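Local coordinates for ABC transporter substrate-binding protein (Pseudomonas aeruginosa, PDB 6R6K), which probably binds ferrous iron in the periplasm, with large conformational changes, as the substrate-binding component of an ABC transporter, at residues Leu56-Leu61 with Pro83-Asn88; Leu114-Ser119 with Arg185-Glu190; Asp213-Leu218 with Ser241-Tyr246. All coordinates share one frame; numbering follows the deposited sequence.

Interaction 1: residues Leu56-Leu61 with Pro83-Asn88; sequences LDVVVL and PVIEAN. With EDO (1,2-ethanediol), chain U.
Leu-61 N gives its hydrogen to Ile-85 O in a short bond of 2.7 Å. The N-H points almost straight at the oxygen (166°), and the donor lies nearly on the carbonyl axis. Three more backbone bonds complete the parallel ladder: Val-59 N to Pro-83 O, Ile-85 N to Val-59 O, and Ala-87 N to Leu-61 O. Val-59 O takes the N-H of Ile-85 at 2.8 Å and also receives a CA-H contact from Val-84. The other partner strand of 58-61 is 7-11, which bonds to Val-58 and Val-60.

The side chains sort onto two faces. On one, Ile-85 reaches across the rungs. Its CG1 is anti to the carbonyl carbon (chi1 -60°) and the chain then extends, which lays CD1 between two valines. CD1 is 3.9 Å from Val-58 CG2 and 4.0 Å from Val-60 CG2. Val-58 CG2 also sits 3.7 Å from Ile-85 CG1. On the other face Leu-61 turns one methyl back along the ladder. Its CD1 lies 3.8 Å from Val-84 CB and touches both methyls of that valine.

Strand 84-86 is the edge of the sheet. Two carbonyls on its outer side, not used by strand 58-61, accept from an ethanediol, probably from the crystallisation liquor. Its O1 donates to Val-84 O (2.9 Å) and its O2 to Glu-86 O (3.2 Å). Glu-86 is the centre of an inverse gamma turn.

Strand 58-61, helix 68-76 and strand 84-86 form a beta-alpha-beta unit, and this contact pairs its two strands. Apolar side chains pack on both faces, with that of Val-58, Val-60 and Ile-85 lying under helices 116-133 and 14-24. The contact is therefore set by backbone bonding and shape, with no charge pair across it.

Interaction 2: residues Leu114-Ser119 with Arg185-Glu190; sequences LSISAS and REFGLE. With EDO (1,2-ethanediol), chain L.
Glu-186 lays its carboxylate against the first turn of helix 116-133. Its chain is extended, with CG anti to the backbone N (chi1 -163°), and this carries the acid across from the end of helix 181-186. OE1 accepts from Ile-116 N at 2.7 Å, on its syn lone pair, the side of the other oxygen. OE2 accepts from Ser-117 N at 2.8 Å. That donor comes from above the carboxylate, 37° out of its plane.

The next amide of the helix is served from within. Ser-115 is the N-cap, and its OG accepts from Ala-118 N at 3.2 Å. The first three N-H groups of the helix thus all have acceptors: two from Glu-186 and one from the cap. The hydroxyls of Ser-115 and Ser-117 also lie near the acid, at most in weak bonds. A glycerol is hydrogen-bonded to both hydroxyls, and an ethanediol rests on Glu-186 CG with its O1 at 3.4 Å.

Next to this polar network the contact turns apolar. The edge of the Phe-187 ring faces Ile-116, with CZ 4.3 Å from CG1. The same ring packs on helices 138-164 and 260-278. Gly-188, with positive phi, is the C-prime residue of the Schellman motif that ends helix 181-186.

Helix 116-133 also packs on the first parallel sheet, so the acid probably ties helix 181-186, beside the second sheet, to that half. Arg-156 of helix 138-164 forms a salt bridge to Glu-186 OE2. The carboxylate therefore meets two N-H groups at a helix N-terminus and an arginine. These should favour its ionised form and hold its rotation.

Interaction 3: residues Asp213-Leu218 with Ser241-Tyr246; sequences DQLKAL and SGVKLY. With EDO (1,2-ethanediol), chain B.
No flat group takes part where Leu-215 meets Ser-241 and Val-243. The one aromatic ring nearby, that of Tyr-246, is turned to helix 260-278 and does not reach residues 213-218. The contact is mostly aliphatic packing, and no hydrogen bond crosses it.

Leu-215 carries most of it. Its CD2 meets Val-243 CG2 at 3.8 Å, and the two side chains cross at about a right angle. The valine has CG1 anti to the carbonyl carbon (chi1 -54°). This leaves CG2 for the leucine methyl, while CG1 packs 3.9 Å from Leu-215 O. Further along, Leu-215 CD2 comes to 4.4 Å from Leu-245 CD1, a looser touch.

Ser-241 fills the near side. Its CB lies 3.8 Å from Lys-216 N and 4.1 Å from Lys-216 CB. Its OG rests 3.9 Å from Leu-215 CB, but this is only a packing contact. The hydroxyl, with chi1 69°, is hydrogen-bonded to Ile-237 O of its own helix. The serine thus spends its polar end inside helix 231-241 and offers carbon to the neighbour. Beyond CB the lysine chain runs extended, leaving Ser-241 behind, and its NZ forms a long salt bridge of 3.8 Å to Asp-213 OD1. Asp-213 is also paired with Lys-209.

Gly-242, with positive phi, turns the chain from helix 231-241 into strand 244-247. That strand is the edge of the second parallel sheet, beside strand 222-225. Leu-215 also touches Ile-237 of helix 231-241 and Val-195 of strand 190-195. The C-terminal part of helix 205-216 is therefore packed against the next helix and the sheet, while helix 260-278 covers Tyr-246.

Overall arrangement
The three contacts follow one another along the chain without overlap. Each of interactions 1 and 3 involves an outermost strand of its parallel sheet. Their centres are about 42 Å apart, on opposite sides of the chain's centre. Both sheets have the strand order 2-1-3-4, and both edges concerned are the last strand in chain order. Interaction 2 lies between, with its centre about 24 Å from each of the others. Helix 116-133 begins at interaction 2 and runs on to cover interaction 1. Helix 260-278 touches residues of both interactions 2 and 3. The arrangement is consistent with a two-lobed substrate-binding protein, with interaction 2 joining the halves.

Interaction 1: residues Leu56-Leu61 with Pro83-Asn88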
loop_
_atom_site.group_PDB
_atom_site.type_symbol
_atom_site.label_atom_id
_atom_site.label_comp_id
_atom_site.label_asym_id
_atom_site.label_seq_id
_atom_site.Cartn_x
_atom_site.Cartn_y
_atom_site.Cartn_z
ATOM N N LEU A 56 -9.855 -23.015 -1.721
ATOM C CA LEU A 56 -9.985 -22.000 -0.664
ATOM C C LEU A 56 -11.351 -21.952 0.005
ATOM O O LEU A 56 -12.337 -22.388 -0.583
ATOM C CB LEU A 56 -9.594 -20.594 -1.196
ATOM C CG LEU A 56 -8.244 -20.486 -1.888
ATOM C CD1 LEU A 56 -8.045 -19.116 -2.447
ATOM C CD2 LEU A 56 -7.108 -20.884 -0.960
ATOM N N ASP A 57 -11.414 -21.396 1.230
ATOM C CA ASP A 57 -12.658 -21.250 2.009
ATOM C C ASP A 57 -13.155 -19.795 2.060
ATOM O O ASP A 57 -14.341 -19.562 2.261
ATOM C CB ASP A 57 -12.498 -21.830 3.437
ATOM C CG ASP A 57 -12.059 -23.286 3.473
ATOM O OD1 ASP A 57 -12.731 -24.131 2.822
ATOM O OD2 ASP A 57 -11.048 -23.585 4.148
ATOM N N VAL A 58 -12.240 -18.838 1.870
ATOM C CA VAL A 58 -12.470 -17.396 1.856
ATOM C C VAL A 58 -11.328 -16.693 1.098
ATOM O O VAL A 58 -10.211 -17.217 1.039
ATOM C CB VAL A 58 -12.661 -16.832 3.312
ATOM C CG1 VAL A 58 -11.444 -17.079 4.198
ATOM C CG2 VAL A 58 -13.038 -15.347 3.310
ATOM N N VAL A 59 -11.604 -15.497 0.553
ATOM C CA VAL A 59 -10.610 -14.650 -0.105
ATOM C C VAL A 59 -10.683 -13.270 0.557
ATOM O O VAL A 59 -11.755 -12.685 0.589
ATOM C CB VAL A 59 -10.779 -14.575 -1.655
ATOM C CG1 VAL A 59 -9.792 -13.586 -2.295
ATOM C CG2 VAL A 59 -10.638 -15.958 -2.306
ATOM N N VAL A 60 -9.544 -12.758 1.098
ATOM C CA VAL A 60 -9.480 -11.400 1.651
ATOM C C VAL A 60 -9.199 -10.425 0.479
ATOM O O VAL A 60 -8.290 -10.642 -0.320
ATOM C CB VAL A 60 -8.461 -11.243 2.801
ATOM C CG1 VAL A 60 -8.313 -9.792 3.205
ATOM C CG2 VAL A 60 -8.839 -12.116 3.992
ATOM N N LEU A 61 -10.033 -9.398 0.341
ATOM C CA LEU A 61 -9.877 -8.427 -0.738
ATOM C C LEU A 61 -9.560 -7.028 -0.234
ATOM O O LEU A 61 -10.076 -6.609 0.798
ATOM C CB LEU A 61 -11.176 -8.362 -1.580
ATOM C CG LEU A 61 -11.594 -9.643 -2.344
ATOM C CD1 LEU A 61 -12.981 -9.519 -2.860
ATOM C CD2 LEU A 61 -10.647 -9.940 -3.498
ATOM N N PRO A 83 -16.874 -17.200 0.023
ATOM C CA PRO A 83 -16.920 -16.041 0.922
ATOM C C PRO A 83 -15.756 -15.081 0.659
ATOM O O PRO A 83 -14.644 -15.510 0.317
ATOM C CB PRO A 83 -16.845 -16.679 2.319
ATOM C CG PRO A 83 -17.368 -18.060 2.132
ATOM C CD PRO A 83 -16.877 -18.466 0.785
ATOM N N VAL A 84 -16.036 -13.775 0.711
ATOM C CA VAL A 84 -14.988 -12.781 0.468
ATOM C C VAL A 84 -14.970 -11.801 1.618
ATOM O O VAL A 84 -16.029 -11.457 2.145
ATOM C CB VAL A 84 -15.035 -12.057 -0.922
ATOM C CG1 VAL A 84 -14.839 -13.013 -2.104
ATOM C CG2 VAL A 84 -16.259 -11.165 -1.095
ATOM N N ILE A 85 -13.770 -11.375 2.040
ATOM C CA ILE A 85 -13.651 -10.369 3.103
ATOM C C ILE A 85 -13.300 -9.013 2.461
ATOM O O ILE A 85 -12.255 -8.848 1.832
ATOM C CB ILE A 85 -12.723 -10.758 4.286
ATOM C CG1 ILE A 85 -13.227 -12.035 4.983
ATOM C CG2 ILE A 85 -12.592 -9.599 5.287
ATOM C CD1 ILE A 85 -12.297 -12.664 5.983
ATOM N N GLU A 86 -14.215 -8.063 2.579
ATOM C CA GLU A 86 -14.005 -6.702 2.078
ATOM C C GLU A 86 -13.257 -5.949 3.204
ATOM O O GLU A 86 -13.883 -5.341 4.079
ATOM C CB GLU A 86 -15.348 -6.067 1.730
ATOM C CG GLU A 86 -16.039 -6.785 0.601
ATOM C CD GLU A 86 -17.346 -6.181 0.114
ATOM O OE1 GLU A 86 -17.863 -6.699 -0.899
ATOM O OE2 GLU A 86 -17.845 -5.199 0.715
ATOM N N ALA A 87 -11.893 -6.034 3.173
ATOM C CA ALA A 87 -10.976 -5.515 4.216
ATOM C C ALA A 87 -11.118 -4.039 4.494
ATOM O O ALA A 87 -10.846 -3.612 5.609
ATOM C CB ALA A 87 -9.511 -5.859 3.875
ATOM N N ASN A 88 -11.525 -3.249 3.483
ATOM C CA ASN A 88 -11.643 -1.797 3.595
ATOM C C ASN A 88 -13.030 -1.294 3.886
ATOM O O ASN A 88 -13.247 -0.095 3.762
ATOM C CB ASN A 88 -11.092 -1.113 2.338
ATOM C CG ASN A 88 -9.605 -1.202 2.229
ATOM O OD1 ASN A 88 -8.874 -0.538 2.947
ATOM N ND2 ASN A 88 -9.137 -2.031 1.331
HETATM C C1 EDO U . -16.532 -9.395 4.773
HETATM O O1 EDO U . -17.470 -10.411 4.421
HETATM C C2 EDO U . -17.001 -8.001 4.357
HETATM O O2 EDO U . -16.313 -7.061 5.169
#

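Interaction 2: residues Leu114-Ser119 with Arg185-Glu190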
loop_
_atom_site.group_PDB
_atom_site.type_symbol
_atom_site.label_atom_id
_atom_site.label_comp_id
_atom_site.label_asym_id
_atom_site.label_seq_id
_atom_site.Cartn_x
_atom_site.Cartn_y
_atom_site.Cartn_z
ATOM N N LEU A 114 -0.983 1.738 3.086
ATOM C CA LEU A 114 0.176 2.552 3.421
ATOM C C LEU A 114 -0.084 3.499 4.615
ATOM O O LEU A 114 0.777 4.282 5.002
ATOM C CB LEU A 114 0.755 3.303 2.197
ATOM C CG LEU A 114 1.241 2.447 1.021
ATOM C CD1 LEU A 114 1.842 3.316 -0.056
ATOM C CD2 LEU A 114 2.241 1.410 1.466
ATOM N N SER A 115 -1.257 3.399 5.220
ATOM C CA SER A 115 -1.630 4.076 6.459
ATOM C C SER A 115 -1.635 2.989 7.567
ATOM O O SER A 115 -2.114 1.874 7.329
ATOM C CB SER A 115 -3.000 4.721 6.320
ATOM O OG SER A 115 -3.597 5.095 7.556
ATOM N N ILE A 116 -1.050 3.286 8.747
ATOM C CA ILE A 116 -1.020 2.375 9.903
ATOM C C ILE A 116 -2.428 2.269 10.525
ATOM O O ILE A 116 -2.908 1.160 10.824
ATOM C CB ILE A 116 0.030 2.829 10.942
ATOM C CG1 ILE A 116 1.494 2.668 10.409
ATOM C CG2 ILE A 116 -0.185 2.152 12.330
ATOM C CD1 ILE A 116 2.024 1.237 10.190
ATOM N N SER A 117 -3.087 3.427 10.707
ATOM C CA SER A 117 -4.437 3.474 11.272
ATOM C C SER A 117 -5.399 2.715 10.375
ATOM O O SER A 117 -6.202 1.964 10.892
ATOM C CB SER A 117 -4.882 4.918 11.501
ATOM O OG SER A 117 -5.020 5.618 10.276
ATOM N N ALA A 118 -5.254 2.811 9.027
ATOM C CA ALA A 118 -6.104 2.057 8.085
ATOM C C ALA A 118 -5.798 0.570 8.105
ATOM O O ALA A 118 -6.709 -0.241 7.966
ATOM C CB ALA A 118 -5.973 2.595 6.683
ATOM N N SER A 119 -4.545 0.205 8.324
ATOM C CA SER A 119 -4.123 -1.193 8.414
ATOM C C SER A 119 -4.729 -1.856 9.622
ATOM O O SER A 119 -5.094 -3.024 9.536
ATOM C CB SER A 119 -2.603 -1.301 8.484
ATOM O OG SER A 119 -2.071 -0.995 7.209
ATOM N N ARG A 185 -0.892 11.807 4.632
ATOM C CA ARG A 185 -2.014 12.403 5.332
ATOM C C ARG A 185 -1.979 12.003 6.803
ATOM O O ARG A 185 -2.125 12.866 7.668
ATOM C CB ARG A 185 -3.342 11.970 4.691
ATOM C CG ARG A 185 -4.564 12.499 5.416
ATOM C CD ARG A 185 -5.841 11.942 4.894
ATOM N NE ARG A 185 -6.954 12.577 5.592
ATOM C CZ ARG A 185 -7.730 13.527 5.075
ATOM N NH1 ARG A 185 -7.537 13.953 3.830
ATOM N NH2 ARG A 185 -8.689 14.075 5.807
ATOM N N GLU A 186 -1.706 10.725 7.086
ATOM C CA GLU A 186 -1.667 10.189 8.448
ATOM C C GLU A 186 -0.552 10.792 9.304
ATOM O O GLU A 186 -0.723 10.946 10.508
ATOM C CB GLU A 186 -1.499 8.682 8.401
ATOM C CG GLU A 186 -1.848 8.036 9.716
ATOM C CD GLU A 186 -1.567 6.562 9.801
ATOM O OE1 GLU A 186 -1.029 6.007 8.825
ATOM O OE2 GLU A 186 -1.860 5.963 10.856
ATOM N N PHE A 187 0.594 11.123 8.686
ATOM C CA PHE A 187 1.739 11.614 9.433
ATOM C C PHE A 187 1.815 13.136 9.385
ATOM O O PHE A 187 2.801 13.716 9.828
ATOM C CB PHE A 187 3.018 10.854 8.998
ATOM C CG PHE A 187 2.903 9.408 9.499
ATOM C CD1 PHE A 187 2.283 8.425 8.722
ATOM C CD2 PHE A 187 3.306 9.062 10.789
ATOM C CE1 PHE A 187 2.092 7.129 9.218
ATOM C CE2 PHE A 187 3.133 7.761 11.271
ATOM C CZ PHE A 187 2.518 6.807 10.488
ATOM N N GLY A 188 0.686 13.753 9.028
ATOM C CA GLY A 188 0.463 15.192 9.019
ATOM C C GLY A 188 1.297 16.008 8.061
ATOM O O GLY A 188 1.686 17.143 8.392
ATOM N N LEU A 189 1.560 15.449 6.859
ATOM C CA LEU A 189 2.305 16.162 5.828
ATOM C C LEU A 189 1.320 16.861 4.908
ATOM O O LEU A 189 0.307 16.257 4.512
ATOM C CB LEU A 189 3.222 15.216 5.041
ATOM C CG LEU A 189 4.547 14.853 5.702
ATOM C CD1 LEU A 189 4.382 13.686 6.684
ATOM C CD2 LEU A 189 5.524 14.438 4.678
ATOM N N GLU A 190 1.613 18.150 4.615
ATOM C CA GLU A 190 0.805 19.050 3.785
ATOM C C GLU A 190 1.305 19.017 2.351
ATOM O O GLU A 190 2.385 19.528 2.068
ATOM C CB GLU A 190 0.825 20.508 4.325
ATOM C CG GLU A 190 0.523 20.678 5.816
ATOM C CD GLU A 190 -0.864 20.337 6.353
ATOM O OE1 GLU A 190 -1.818 20.222 5.548
ATOM O OE2 GLU A 190 -0.993 20.196 7.592
HETATM C C1 EDO L . -5.398 8.846 10.197
HETATM O O1 EDO L . -4.713 8.690 11.420
HETATM C C2 EDO L . -5.128 10.243 9.598
HETATM O O2 EDO L . -5.219 10.118 8.188
#

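Interaction 3: residues Asp213-Leu218 with Ser241-Tyr246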
loop_
_atom_site.group_PDB
_atom_site.type_symbol
_atom_site.label_atom_id
_atom_site.label_comp_id
_atom_site.label_asym_id
_atom_site.label_seq_id
_atom_site.Cartn_x
_atom_site.Cartn_y
_atom_site.Cartn_z
ATOM N N ASP A 213 10.631 21.417 -14.827
ATOM C CA ASP A 213 9.955 22.716 -14.939
ATOM C C ASP A 213 8.831 22.865 -13.902
ATOM O O ASP A 213 8.673 23.939 -13.321
ATOM C CB ASP A 213 9.391 22.929 -16.356
ATOM C CG ASP A 213 10.428 23.212 -17.416
ATOM O OD1 ASP A 213 11.474 23.805 -17.078
ATOM O OD2 ASP A 213 10.192 22.847 -18.593
ATOM N N GLN A 214 8.073 21.783 -13.659
ATOM C CA GLN A 214 6.972 21.769 -12.696
ATOM C C GLN A 214 7.499 21.828 -11.254
ATOM O O GLN A 214 6.860 22.408 -10.370
ATOM C CB GLN A 214 6.099 20.522 -12.894
ATOM C CG GLN A 214 5.217 20.544 -14.136
ATOM C CD GLN A 214 4.404 19.278 -14.257
ATOM O OE1 GLN A 214 3.273 19.199 -13.779
ATOM N NE2 GLN A 214 4.968 18.248 -14.880
ATOM N N LEU A 215 8.673 21.235 -11.037
ATOM C CA LEU A 215 9.345 21.143 -9.752
ATOM C C LEU A 215 10.024 22.432 -9.318
ATOM O O LEU A 215 9.847 22.827 -8.170
ATOM C CB LEU A 215 10.327 19.963 -9.779
ATOM C CG LEU A 215 9.917 18.672 -9.035
ATOM C CD1 LEU A 215 8.500 18.249 -9.343
ATOM C CD2 LEU A 215 10.841 17.552 -9.403
ATOM N N LYS A 216 10.783 23.109 -10.220
ATOM C CA LYS A 216 11.446 24.381 -9.880
ATOM C C LYS A 216 10.420 25.510 -9.564
ATOM O O LYS A 216 10.701 26.395 -8.746
ATOM C CB LYS A 216 12.508 24.810 -10.921
ATOM C CG LYS A 216 12.025 25.039 -12.340
ATOM C CD LYS A 216 13.219 25.405 -13.238
ATOM C CE LYS A 216 12.839 25.674 -14.677
ATOM N NZ LYS A 216 14.013 26.099 -15.486
ATOM N N ALA A 217 9.214 25.410 -10.156
ATOM C CA ALA A 217 8.090 26.323 -9.970
ATOM C C ALA A 217 7.472 26.213 -8.543
ATOM O O ALA A 217 6.748 27.114 -8.116
ATOM C CB ALA A 217 7.031 26.029 -11.024
ATOM N N LEU A 218 7.776 25.122 -7.815
ATOM C CA LEU A 218 7.276 24.845 -6.458
ATOM C C LEU A 218 8.111 25.537 -5.368
ATOM O O LEU A 218 9.288 25.840 -5.600
ATOM C CB LEU A 218 7.156 23.315 -6.198
ATOM C CG LEU A 218 6.222 22.534 -7.132
ATOM C CD1 LEU A 218 6.322 21.061 -6.901
ATOM C CD2 LEU A 218 4.787 22.956 -6.974
ATOM N N SER A 241 16.504 21.428 -10.376
ATOM C CA SER A 241 15.356 22.061 -9.725
ATOM C C SER A 241 15.557 22.430 -8.229
ATOM O O SER A 241 14.698 23.103 -7.661
ATOM C CB SER A 241 14.101 21.212 -9.907
ATOM O OG SER A 241 14.182 20.010 -9.170
ATOM N N GLY A 242 16.656 21.988 -7.615
ATOM C CA GLY A 242 16.956 22.259 -6.207
ATOM C C GLY A 242 16.106 21.534 -5.167
ATOM O O GLY A 242 16.210 21.822 -3.967
ATOM N N VAL A 243 15.220 20.616 -5.615
ATOM C CA VAL A 243 14.351 19.813 -4.744
ATOM C C VAL A 243 15.139 18.522 -4.398
ATOM O O VAL A 243 16.152 18.238 -5.039
ATOM C CB VAL A 243 12.975 19.454 -5.393
ATOM C CG1 VAL A 243 12.176 20.654 -5.901
ATOM C CG2 VAL A 243 13.112 18.368 -6.460
ATOM N N LYS A 244 14.665 17.757 -3.416
ATOM C CA LYS A 244 15.214 16.475 -3.002
ATOM C C LYS A 244 14.104 15.431 -3.168
ATOM O O LYS A 244 13.051 15.528 -2.550
ATOM C CB LYS A 244 15.762 16.523 -1.574
ATOM C CG LYS A 244 17.274 16.718 -1.533
ATOM C CD LYS A 244 17.952 15.731 -0.583
ATOM C CE LYS A 244 19.274 15.133 -1.056
ATOM N NZ LYS A 244 20.336 16.156 -1.305
ATOM N N LEU A 245 14.338 14.465 -4.054
ATOM C CA LEU A 245 13.387 13.433 -4.423
ATOM C C LEU A 245 13.508 12.178 -3.556
ATOM O O LEU A 245 14.603 11.642 -3.405
ATOM C CB LEU A 245 13.526 13.140 -5.928
ATOM C CG LEU A 245 12.224 12.728 -6.597
ATOM C CD1 LEU A 245 11.896 13.645 -7.734
ATOM C CD2 LEU A 245 12.307 11.310 -7.082
ATOM N N TYR A 246 12.382 11.753 -2.931
ATOM C CA TYR A 246 12.320 10.604 -2.042
ATOM C C TYR A 246 11.319 9.575 -2.530
ATOM O O TYR A 246 10.200 9.899 -2.896
ATOM C CB TYR A 246 11.965 11.023 -0.618
ATOM C CG TYR A 246 13.030 11.856 0.060
ATOM C CD1 TYR A 246 13.053 13.244 -0.078
ATOM C CD2 TYR A 246 14.025 11.259 0.838
ATOM C CE1 TYR A 246 14.045 14.013 0.526
ATOM C CE2 TYR A 246 15.006 12.029 1.473
ATOM C CZ TYR A 246 15.004 13.404 1.319
ATOM O OH TYR A 246 15.951 14.174 1.952
HETATM C C1 EDO B . 15.115 8.452 -5.386
HETATM O O1 EDO B . 15.287 9.095 -4.139
HETATM C C2 EDO B . 13.637 8.448 -5.843
HETATM O O2 EDO B . 13.524 8.262 -7.250
#